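Local coordinates for protein 'Carboxyl esterase 2 (Tuber melanosporum Mel28, PDB 5MIF) that probably hydrolyses carboxylic esters, as expected of an archaeal-like carboxylesterase with the alpha/beta hydrolase fold, at residues G130-T133 and N134-E138; P152-A155 and Y156-N160; A165-Q168 and W169-H173; A320-D323 and V324-E327. All blocks are in the same frame, centred on the assembly; numbering follows the deposited sequence.

The four contacts follow one another along the chain in numerical order, each within one continuous stretch. Contact 1 lies on helix 129-139, which connects strands 109-115 and 142-147 of the mixed central sheet. Contact 2 forms the turn that starts helix 158-173, and contact 3 occupies the last turns of that same helix, their centres about 19 Å apart. Contact 4, in the short helical turn 323-326, packs against contact 1, with Leu131 CD1 3.6 Å from Ala320 O. Contacts 2 and 3 lie across the centre of the chain from contact 4, with centres about 27 and 30 Å from it. Contacts 1 and 3 thus belong to helices covering the sheet, contacts 2 and 4 to turns leading into helical segments.

Contact 1 (G130-T133 and N134-E138)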
loop_
_atom_site.group_PDB
_atom_site.type_symbol
_atom_site.label_atom_id
_atom_site.label_comp_id
_atom_site.label_asym_id
_atom_site.label_seq_id
_atom_site.Cartn_x
_atom_site.Cartn_y
_atom_site.Cartn_z
ATOM N N GLY A 130 -4.100 -19.329 6.454
ATOM C CA GLY A 130 -4.397 -18.507 5.291
ATOM C C GLY A 130 -3.317 -17.465 5.014
ATOM O O GLY A 130 -2.891 -17.275 3.876
ATOM N N LEU A 131 -2.897 -16.765 6.055
ATOM C CA LEU A 131 -1.854 -15.763 5.919
ATOM C C LEU A 131 -0.505 -16.413 5.590
ATOM O O LEU A 131 0.231 -15.916 4.742
ATOM C CB LEU A 131 -1.748 -14.914 7.193
ATOM C CG LEU A 131 -0.638 -13.855 7.144
ATOM C CD1 LEU A 131 -0.727 -13.006 5.852
ATOM C CD2 LEU A 131 -0.676 -12.979 8.382
ATOM N N ILE A 132 -0.181 -17.520 6.251
ATOM C CA ILE A 132 1.066 -18.215 5.980
ATOM C C ILE A 132 1.151 -18.659 4.516
ATOM O O ILE A 132 2.194 -18.519 3.866
ATOM C CB ILE A 132 1.240 -19.429 6.894
ATOM C CG1 ILE A 132 1.405 -18.984 8.344
ATOM C CG2 ILE A 132 2.463 -20.228 6.497
ATOM C CD1 ILE A 132 1.285 -20.132 9.316
ATOM N N THR A 133 0.048 -19.190 4.003
ATOM C CA THR A 133 -0.026 -19.628 2.609
ATOM C C THR A 133 0.203 -18.470 1.633
ATOM O O THR A 133 0.990 -18.583 0.696
ATOM C CB THR A 133 -1.393 -20.258 2.298
ATOM O OG1 THR A 133 -1.646 -21.331 3.212
ATOM C CG2 THR A 133 -1.431 -20.759 0.858
ATOM N N ASN A 134 -0.490 -17.362 1.879
ATOM C CA ASN A 134 -0.324 -16.143 1.102
ATOM C C ASN A 134 1.137 -15.669 1.107
ATOM O O ASN A 134 1.686 -15.342 0.059
ATOM C CB ASN A 134 -1.252 -15.042 1.639
ATOM C CG ASN A 134 -2.678 -15.193 1.149
ATOM O OD1 ASN A 134 -2.910 -15.764 0.081
ATOM N ND2 ASN A 134 -3.646 -14.700 1.928
ATOM N N LEU A 135 1.750 -15.621 2.286
ATOM C CA LEU A 135 3.144 -15.221 2.435
ATOM C C LEU A 135 4.049 -16.137 1.633
ATOM O O LEU A 135 4.966 -15.687 0.944
ATOM C CB LEU A 135 3.558 -15.250 3.906
ATOM C CG LEU A 135 3.096 -14.064 4.751
ATOM C CD1 LEU A 135 3.651 -14.217 6.158
ATOM C CD2 LEU A 135 3.542 -12.739 4.117
ATOM N N ILE A 136 3.814 -17.436 1.748
ATOM C CA ILE A 136 4.638 -18.383 1.020
ATOM C C ILE A 136 4.417 -18.249 -0.485
ATOM O O ILE A 136 5.381 -18.266 -1.251
ATOM C CB ILE A 136 4.376 -19.818 1.465
ATOM C CG1 ILE A 136 4.962 -20.020 2.866
ATOM C CG2 ILE A 136 5.007 -20.816 0.483
ATOM C CD1 ILE A 136 4.736 -21.383 3.413
ATOM N N ARG A 137 3.165 -18.091 -0.912
ATOM C CA ARG A 137 2.898 -17.963 -2.343
ATOM C C ARG A 137 3.593 -16.732 -2.911
ATOM O O ARG A 137 4.272 -16.830 -3.925
ATOM C CB ARG A 137 1.402 -17.880 -2.650
ATOM C CG ARG A 137 1.111 -17.926 -4.168
ATOM C CD ARG A 137 -0.197 -17.261 -4.519
ATOM N NE ARG A 137 -1.222 -17.578 -3.531
ATOM C CZ ARG A 137 -1.801 -16.678 -2.740
ATOM N NH1 ARG A 137 -1.452 -15.392 -2.818
ATOM N NH2 ARG A 137 -2.724 -17.062 -1.866
ATOM N N GLU A 138 3.441 -15.589 -2.236
ATOM C CA GLU A 138 3.962 -14.324 -2.754
ATOM C C GLU A 138 5.453 -14.103 -2.518
ATOM O O GLU A 138 6.127 -13.527 -3.370
ATOM C CB GLU A 138 3.203 -13.129 -2.165
ATOM C CG GLU A 138 1.718 -13.116 -2.423
ATOM C CD GLU A 138 1.379 -13.108 -3.912
ATOM O OE1 GLU A 138 2.254 -12.767 -4.735
ATOM O OE2 GLU A 138 0.236 -13.458 -4.263
HETATM O O HOH W 1 -4.309 -18.278 1.710
#
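Ile132 and Ile136, one turn apart on helix 129-139, lie side by side and point the same way, with Ile132 CG2 4.0 Å from Ile136 CD1. Next to them Leu131, its CG anti to the backbone N (chi1 178°), brings CD1 to 4.1 Å from Leu135 CG, the two side chains crossing at a slant. This is the packed flank: all four are buried, the leucines against Tyr114 of strand 109-115 and the isoleucines against Tyr95 of strand 90-97. The other flank is polar and looser, with Arg137 exposed. Asn134 N donates to Gly130 O at 3.1 Å, and a water adds a second bond to Gly130 O at 2.8 Å while reaching Asn134 OD1 only weakly. An alanine in place of Asn134 would probably leave this water without its weak second acceptor and open a gap beside Ile335 of helix 329-345. Farther along, Arg137 NH1 forms a salt bridge with Glu138 OE2 at 2.9 Å, the oxygen lying in the guanidinium plane; OE2 also pairs with Lys344 of the second subunit. An apolar flank on the sheet and a polar one away from it suit the connecting helix of a beta-alpha-beta unit, here strand 109-115, helix 129-139 and strand 142-147 of the alpha/beta hydrolase fold.

Contact 2 (P152-A155 and Y156-N160); sequences PKVA and YPVPN
Val154 and Val158 meet at about a right angle, Val154 CB lying 3.9 Å from Val158 CG1. At Val154, chi1 of -63° turns CG1 anti to the carbonyl carbon and wedges CG2 between the backbone N and the carbonyl carbon; the two methyls then divide the work, CG1 facing Val158 CG1 and CG2 sliding past Pro159 CG at 3.8 Å. Val158 answers with CG1 anti to its own N (chi1 171°), which turns this methyl to Val154, while its CB sits 3.3 Å from Ala155 O. Between them the chain reverses through a cis peptide bond ahead of Pro157. The cis link folds the proline onto the preceding aromatic residue, so that Pro157 CB stands 3.6 Å above the plane of the Tyr156 ring, over its centre, a CH-pi contact. The far end of that ring is held by a hydrogen bond between its hydroxyl group and Glu260. Val158 N closes the turn on Ala155 O at 2.9 Å, making 155-158 a type VI turn, with Pro157 as the N-cap residue of helix 158-173. Pro159 CD packs 3.3 Å from Ala155 O. The nitrogens of Pro157 and Pro159 have no hydrogen to give, and the one backbone hydrogen bond between the two segments comes from Val158 N; apolar contacts and the cis proline supply the rest of the turn's definition.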
loop_
_atom_site.group_PDB
_atom_site.type_symbol
_atom_site.label_atom_id
_atom_site.label_comp_id
_atom_site.label_asym_id
_atom_site.label_seq_id
_atom_site.Cartn_x
_atom_site.Cartn_y
_atom_site.Cartn_z
ATOM N N PRO A 152 -3.135 -16.906 29.818
ATOM C CA PRO A 152 -2.284 -16.506 30.946
ATOM C C PRO A 152 -1.379 -17.622 31.462
ATOM O O PRO A 152 -0.863 -17.496 32.577
ATOM C CB PRO A 152 -3.312 -16.119 32.015
ATOM C CG PRO A 152 -4.448 -17.087 31.766
ATOM C CD PRO A 152 -4.453 -17.390 30.275
ATOM N N LYS A 153 -1.165 -18.675 30.675
ATOM C CA LYS A 153 -0.237 -19.735 31.069
ATOM C C LYS A 153 1.142 -19.133 31.353
ATOM O O LYS A 153 1.859 -19.577 32.249
ATOM C CB LYS A 153 -0.165 -20.809 29.990
ATOM C CG LYS A 153 -1.557 -21.201 29.532
ATOM C CD LYS A 153 -1.629 -22.529 28.785
ATOM C CE LYS A 153 -3.097 -22.868 28.516
ATOM N NZ LYS A 153 -3.908 -21.603 28.406
ATOM N N VAL A 154 1.515 -18.127 30.570
ATOM C CA VAL A 154 2.673 -17.295 30.876
ATOM C C VAL A 154 2.276 -15.832 30.737
ATOM O O VAL A 154 1.147 -15.523 30.358
ATOM C CB VAL A 154 3.864 -17.595 29.953
ATOM C CG1 VAL A 154 4.349 -19.028 30.142
ATOM C CG2 VAL A 154 3.490 -17.304 28.487
ATOM N N ALA A 155 3.193 -14.933 31.075
ATOM C CA ALA A 155 2.961 -13.510 30.876
ATOM C C ALA A 155 4.208 -12.846 30.323
ATOM O O ALA A 155 5.288 -13.455 30.284
ATOM C CB ALA A 155 2.553 -12.845 32.188
ATOM N N TYR A 156 4.065 -11.593 29.909
ATOM C CA TYR A 156 5.223 -10.781 29.561
ATOM C C TYR A 156 6.290 -10.944 30.636
ATOM O O TYR A 156 5.966 -10.945 31.823
ATOM C CB TYR A 156 4.823 -9.312 29.432
ATOM C CG TYR A 156 6.004 -8.372 29.381
ATOM C CD1 TYR A 156 6.667 -8.131 28.185
ATOM C CD2 TYR A 156 6.461 -7.740 30.532
ATOM C CE1 TYR A 156 7.756 -7.301 28.135
ATOM C CE2 TYR A 156 7.549 -6.899 30.493
ATOM C CZ TYR A 156 8.189 -6.675 29.286
ATOM O OH TYR A 156 9.276 -5.848 29.222
ATOM N N PRO A 157 7.568 -11.059 30.242
ATOM C CA PRO A 157 8.177 -11.037 28.907
ATOM C C PRO A 157 8.462 -12.420 28.335
ATOM O O PRO A 157 9.324 -12.556 27.465
ATOM C CB PRO A 157 9.496 -10.301 29.162
ATOM C CG PRO A 157 9.902 -10.824 30.518
ATOM C CD PRO A 157 8.603 -11.046 31.296
ATOM N N VAL A 158 7.779 -13.445 28.829
ATOM C CA VAL A 158 8.102 -14.800 28.418
ATOM C C VAL A 158 7.813 -15.067 26.920
ATOM O O VAL A 158 8.668 -15.627 26.234
ATOM C CB VAL A 158 7.382 -15.834 29.335
ATOM C CG1 VAL A 158 7.533 -17.248 28.797
ATOM C CG2 VAL A 158 7.963 -15.747 30.748
ATOM N N PRO A 159 6.631 -14.665 26.400
ATOM C CA PRO A 159 6.452 -14.885 24.953
ATOM C C PRO A 159 7.500 -14.123 24.111
ATOM O O PRO A 159 7.984 -14.660 23.100
ATOM C CB PRO A 159 5.035 -14.373 24.684
ATOM C CG PRO A 159 4.322 -14.487 26.044
ATOM C CD PRO A 159 5.406 -14.128 27.036
ATOM N N ASN A 160 7.847 -12.909 24.533
ATOM C CA ASN A 160 8.903 -12.147 23.886
ATOM C C ASN A 160 10.220 -12.915 23.847
ATOM O O ASN A 160 10.874 -12.997 22.803
ATOM C CB ASN A 160 9.112 -10.820 24.613
ATOM C CG ASN A 160 7.803 -10.089 24.863
ATOM O OD1 ASN A 160 6.926 -10.595 25.561
ATOM N ND2 ASN A 160 7.670 -8.894 24.304
#

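Contact 3 (A165-Q168 and W169-H173)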
loop_
_atom_site.group_PDB
_atom_site.type_symbol
_atom_site.label_atom_id
_atom_site.label_comp_id
_atom_site.label_asym_id
_atom_site.label_seq_id
_atom_site.Cartn_x
_atom_site.Cartn_y
_atom_site.Cartn_z
ATOM N N ALA A 165 14.392 -16.312 21.621
ATOM C CA ALA A 165 15.218 -17.521 21.703
ATOM C C ALA A 165 15.076 -18.430 20.471
ATOM O O ALA A 165 16.053 -19.047 20.023
ATOM C CB ALA A 165 14.878 -18.320 22.988
ATOM N N ALA A 166 13.866 -18.503 19.924
ATOM C CA ALA A 166 13.626 -19.282 18.713
ATOM C C ALA A 166 14.406 -18.701 17.532
ATOM O O ALA A 166 14.964 -19.440 16.716
ATOM C CB ALA A 166 12.138 -19.333 18.393
ATOM N N VAL A 167 14.447 -17.376 17.438
ATOM C CA VAL A 167 15.214 -16.742 16.370
ATOM C C VAL A 167 16.702 -17.065 16.507
ATOM O O VAL A 167 17.366 -17.381 15.509
ATOM C CB VAL A 167 14.983 -15.219 16.332
ATOM C CG1 VAL A 167 15.989 -14.533 15.397
ATOM C CG2 VAL A 167 13.557 -14.938 15.888
ATOM N N GLN A 168 17.222 -17.021 17.734
ATOM C CA GLN A 168 18.644 -17.320 17.949
ATOM C C GLN A 168 18.963 -18.752 17.515
ATOM O O GLN A 168 20.039 -19.023 16.970
ATOM C CB GLN A 168 19.041 -17.117 19.415
ATOM C CG GLN A 168 18.789 -15.712 19.971
ATOM C CD GLN A 168 19.150 -14.591 19.002
ATOM O OE1 GLN A 168 20.314 -14.425 18.632
ATOM N NE2 GLN A 168 18.149 -13.823 18.583
ATOM N N TRP A 169 18.034 -19.664 17.779
ATOM C CA TRP A 169 18.159 -21.043 17.334
ATOM C C TRP A 169 18.174 -21.143 15.811
ATOM O O TRP A 169 18.980 -21.873 15.243
ATOM C CB TRP A 169 17.018 -21.898 17.894
ATOM C CG TRP A 169 17.185 -23.363 17.596
ATOM C CD1 TRP A 169 17.749 -24.301 18.411
ATOM C CD2 TRP A 169 16.793 -24.055 16.399
ATOM N NE1 TRP A 169 17.736 -25.528 17.798
ATOM C CE2 TRP A 169 17.156 -25.406 16.563
ATOM C CE3 TRP A 169 16.173 -23.661 15.203
ATOM C CZ2 TRP A 169 16.915 -26.372 15.584
ATOM C CZ3 TRP A 169 15.937 -24.622 14.226
ATOM C CH2 TRP A 169 16.307 -25.962 14.426
ATOM N N LEU A 170 17.264 -20.425 15.161
ATOM C CA LEU A 170 17.177 -20.413 13.704
ATOM C C LEU A 170 18.485 -19.894 13.117
ATOM O O LEU A 170 18.975 -20.423 12.125
ATOM C CB LEU A 170 15.998 -19.556 13.237
ATOM C CG LEU A 170 15.741 -19.434 11.725
ATOM C CD1 LEU A 170 15.450 -20.783 11.103
ATOM C CD2 LEU A 170 14.610 -18.457 11.421
ATOM N N LEU A 171 19.050 -18.864 13.744
ATOM C CA LEU A 171 20.311 -18.297 13.290
ATOM C C LEU A 171 21.441 -19.322 13.271
ATOM O O LEU A 171 22.258 -19.333 12.360
ATOM C CB LEU A 171 20.693 -17.097 14.153
ATOM C CG LEU A 171 19.875 -15.847 13.808
ATOM C CD1 LEU A 171 20.118 -14.724 14.804
ATOM C CD2 LEU A 171 20.186 -15.383 12.395
ATOM N N GLU A 172 21.476 -20.185 14.275
ATOM C CA GLU A 172 22.533 -21.173 14.411
ATOM C C GLU A 172 22.302 -22.440 13.590
ATOM O O GLU A 172 23.253 -23.072 13.135
ATOM C CB GLU A 172 22.712 -21.550 15.881
ATOM C CG GLU A 172 23.781 -22.608 16.105
ATOM C CD GLU A 172 23.961 -22.948 17.561
ATOM O OE1 GLU A 172 24.667 -23.938 17.858
ATOM O OE2 GLU A 172 23.389 -22.231 18.412
ATOM N N HIS A 173 21.047 -22.839 13.439
ATOM C CA HIS A 173 20.752 -24.154 12.879
ATOM C C HIS A 173 20.001 -24.131 11.550
ATOM O O HIS A 173 19.752 -25.179 10.959
ATOM C CB HIS A 173 19.954 -24.970 13.903
ATOM C CG HIS A 173 20.694 -25.211 15.182
ATOM N ND1 HIS A 173 21.779 -26.062 15.265
ATOM C CD2 HIS A 173 20.512 -24.710 16.428
ATOM C CE1 HIS A 173 22.232 -26.072 16.507
ATOM N NE2 HIS A 173 21.484 -25.260 17.233
#
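Leu171 is flanked by two side chains from the preceding turn of helix 158-173. Val167 CG1 lies 4.2 Å from Leu171 CD1, and Gln168 OE1 lies 3.8 Å from Leu171 CD1; both neighbours run alongside the leucine and point the same way. The glutamine reaches it by a bend at chi2 (-41°), which folds the amide back along the helix, where NE2 makes a weak hydrogen bond to Tyr164 O. Beneath these side chains the backbone ladder runs regularly through Trp169, Leu170 and Leu171, then weakens: Glu172 N is 3.3 Å from Gln168 O, a longer and less straight bond, as the helix nears its end at His173. There the aromatic groups meet. His173 CD2 stands 3.2 Å above the plane of the Trp169 indole, offset toward its rim, while CG of Glu172 lies over the centre of the His173 imidazole, 3.7 Å from its plane. His173 ND1 makes a weak hydrogen bond with Lys176. The helix follows strand 142-147 in the chain and precedes strand 184-189, covering the central sheet of the alpha/beta hydrolase fold. Its inner side is set by that sheet: Val167, Leu170 and Leu171 touch Met184 of strand 184-189, and Ala166 and Leu170 rest on Phe144 of strand 142-147. Trp169, whose CG is anti to its N (chi1 -173°), extends the cover outward to Leu80 and Leu82 of the edge strand 75-82, with Leu177 packed against it from the following loop.

Contact 4 (A320-D323 and V324-E327)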
loop_
_atom_site.group_PDB
_atom_site.type_symbol
_atom_site.label_atom_id
_atom_site.label_comp_id
_atom_site.label_asym_id
_atom_site.label_seq_id
_atom_site.Cartn_x
_atom_site.Cartn_y
_atom_site.Cartn_z
ATOM N N ALA A 320 -5.501 -8.885 7.780
ATOM C CA ALA A 320 -4.458 -9.705 7.181
ATOM C C ALA A 320 -4.572 -11.195 7.520
ATOM O O ALA A 320 -4.000 -12.020 6.814
ATOM C CB ALA A 320 -3.080 -9.179 7.591
ATOM N N SER A 321 -5.268 -11.544 8.604
ATOM C CA SER A 321 -5.333 -12.952 9.015
ATOM C C SER A 321 -6.752 -13.529 8.997
ATOM O O SER A 321 -6.933 -14.743 9.037
ATOM C CB SER A 321 -4.726 -13.142 10.408
ATOM O OG SER A 321 -5.400 -12.384 11.390
ATOM N N ILE A 322 -7.756 -12.662 8.952
ATOM C CA ILE A 322 -9.139 -13.123 8.879
ATOM C C ILE A 322 -9.516 -13.336 7.412
ATOM O O ILE A 322 -9.566 -12.382 6.630
ATOM C CB ILE A 322 -10.085 -12.116 9.538
ATOM C CG1 ILE A 322 -9.683 -11.909 11.003
ATOM C CG2 ILE A 322 -11.539 -12.558 9.378
ATOM C CD1 ILE A 322 -10.375 -10.728 11.666
ATOM N N ASP A 323 -9.760 -14.590 7.047
ATOM C CA ASP A 323 -9.971 -14.995 5.651
ATOM C C ASP A 323 -10.955 -14.115 4.876
ATOM O O ASP A 323 -10.662 -13.663 3.765
ATOM C CB ASP A 323 -10.434 -16.452 5.607
ATOM C CG ASP A 323 -9.326 -17.426 5.980
ATOM O OD1 ASP A 323 -8.167 -16.982 6.172
ATOM O OD2 ASP A 323 -9.618 -18.638 6.082
ATOM N N VAL A 324 -12.123 -13.888 5.462
ATOM C CA VAL A 324 -13.164 -13.083 4.832
ATOM C C VAL A 324 -12.680 -11.647 4.552
ATOM O O VAL A 324 -12.888 -11.116 3.457
ATOM C CB VAL A 324 -14.433 -13.048 5.721
ATOM C CG1 VAL A 324 -15.333 -11.890 5.349
ATOM C CG2 VAL A 324 -15.189 -14.378 5.629
ATOM N N LEU A 325 -12.041 -11.024 5.540
ATOM C CA LEU A 325 -11.535 -9.656 5.392
ATOM C C LEU A 325 -10.408 -9.570 4.359
ATOM O O LEU A 325 -10.270 -8.575 3.645
ATOM C CB LEU A 325 -11.041 -9.119 6.746
ATOM C CG LEU A 325 -12.107 -8.875 7.822
ATOM C CD1 LEU A 325 -11.513 -8.281 9.099
ATOM C CD2 LEU A 325 -13.225 -7.989 7.288
ATOM N N SER A 326 -9.628 -10.639 4.265
ATOM C CA SER A 326 -8.409 -10.630 3.479
ATOM C C SER A 326 -8.674 -10.630 1.977
ATOM O O SER A 326 -7.757 -10.377 1.190
ATOM C CB SER A 326 -7.527 -11.823 3.875
ATOM O OG SER A 326 -7.976 -13.039 3.293
ATOM N N GLU A 327 -9.917 -10.888 1.573
ATOM C CA GLU A 327 -10.242 -10.933 0.145
ATOM C C GLU A 327 -10.807 -9.614 -0.385
ATOM O O GLU A 327 -11.012 -9.470 -1.591
ATOM C CB GLU A 327 -11.220 -12.074 -0.152
ATOM C CG GLU A 327 -10.612 -13.463 0.070
ATOM C CD GLU A 327 -9.434 -13.773 -0.863
ATOM O OE1 GLU A 327 -9.379 -13.233 -1.990
ATOM O OE2 GLU A 327 -8.548 -14.555 -0.458
#
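The peptide carbonyl of Asp323 is the flat group most engaged by Ser326. Ser326 OG donates to Asp323 O at 2.8 Å, at a C=O...O angle of 117° and from a position tilted 29° out of the carbonyl plane. Ser326 N adds a weak second bond to Asp323 O at 3.2 Å, while its stronger bond goes to Ile322 O at 2.9 Å, in line with the Ile322 C=O. The hydroxyl reaches back because OG sits between the backbone N and the carbonyl carbon (chi1 78°). These bonds wind residues 323-326 into a short, weakly bonded helical turn, a few residues after the histidine of a probable Ser-His-Asp triad of this hydrolase fold. An alanine at Ser326 would probably leave Asp323 O with only the weak amide bond among those described here. On the apolar side Ile322 and Leu325 lie side by side, pointing the same way, with Ile322 CD1 3.7 Å from Leu325 CD1 and Ile322 CG2 4.0 Å from Leu325 CG. Tyr42 of helix 37-47 packs against both of these side chains and Val324. Gln65 bonds to the backbone on the entry side, to Ser321 O and Asp323 N, and Arg306 of the second subunit donates to Glu327 O.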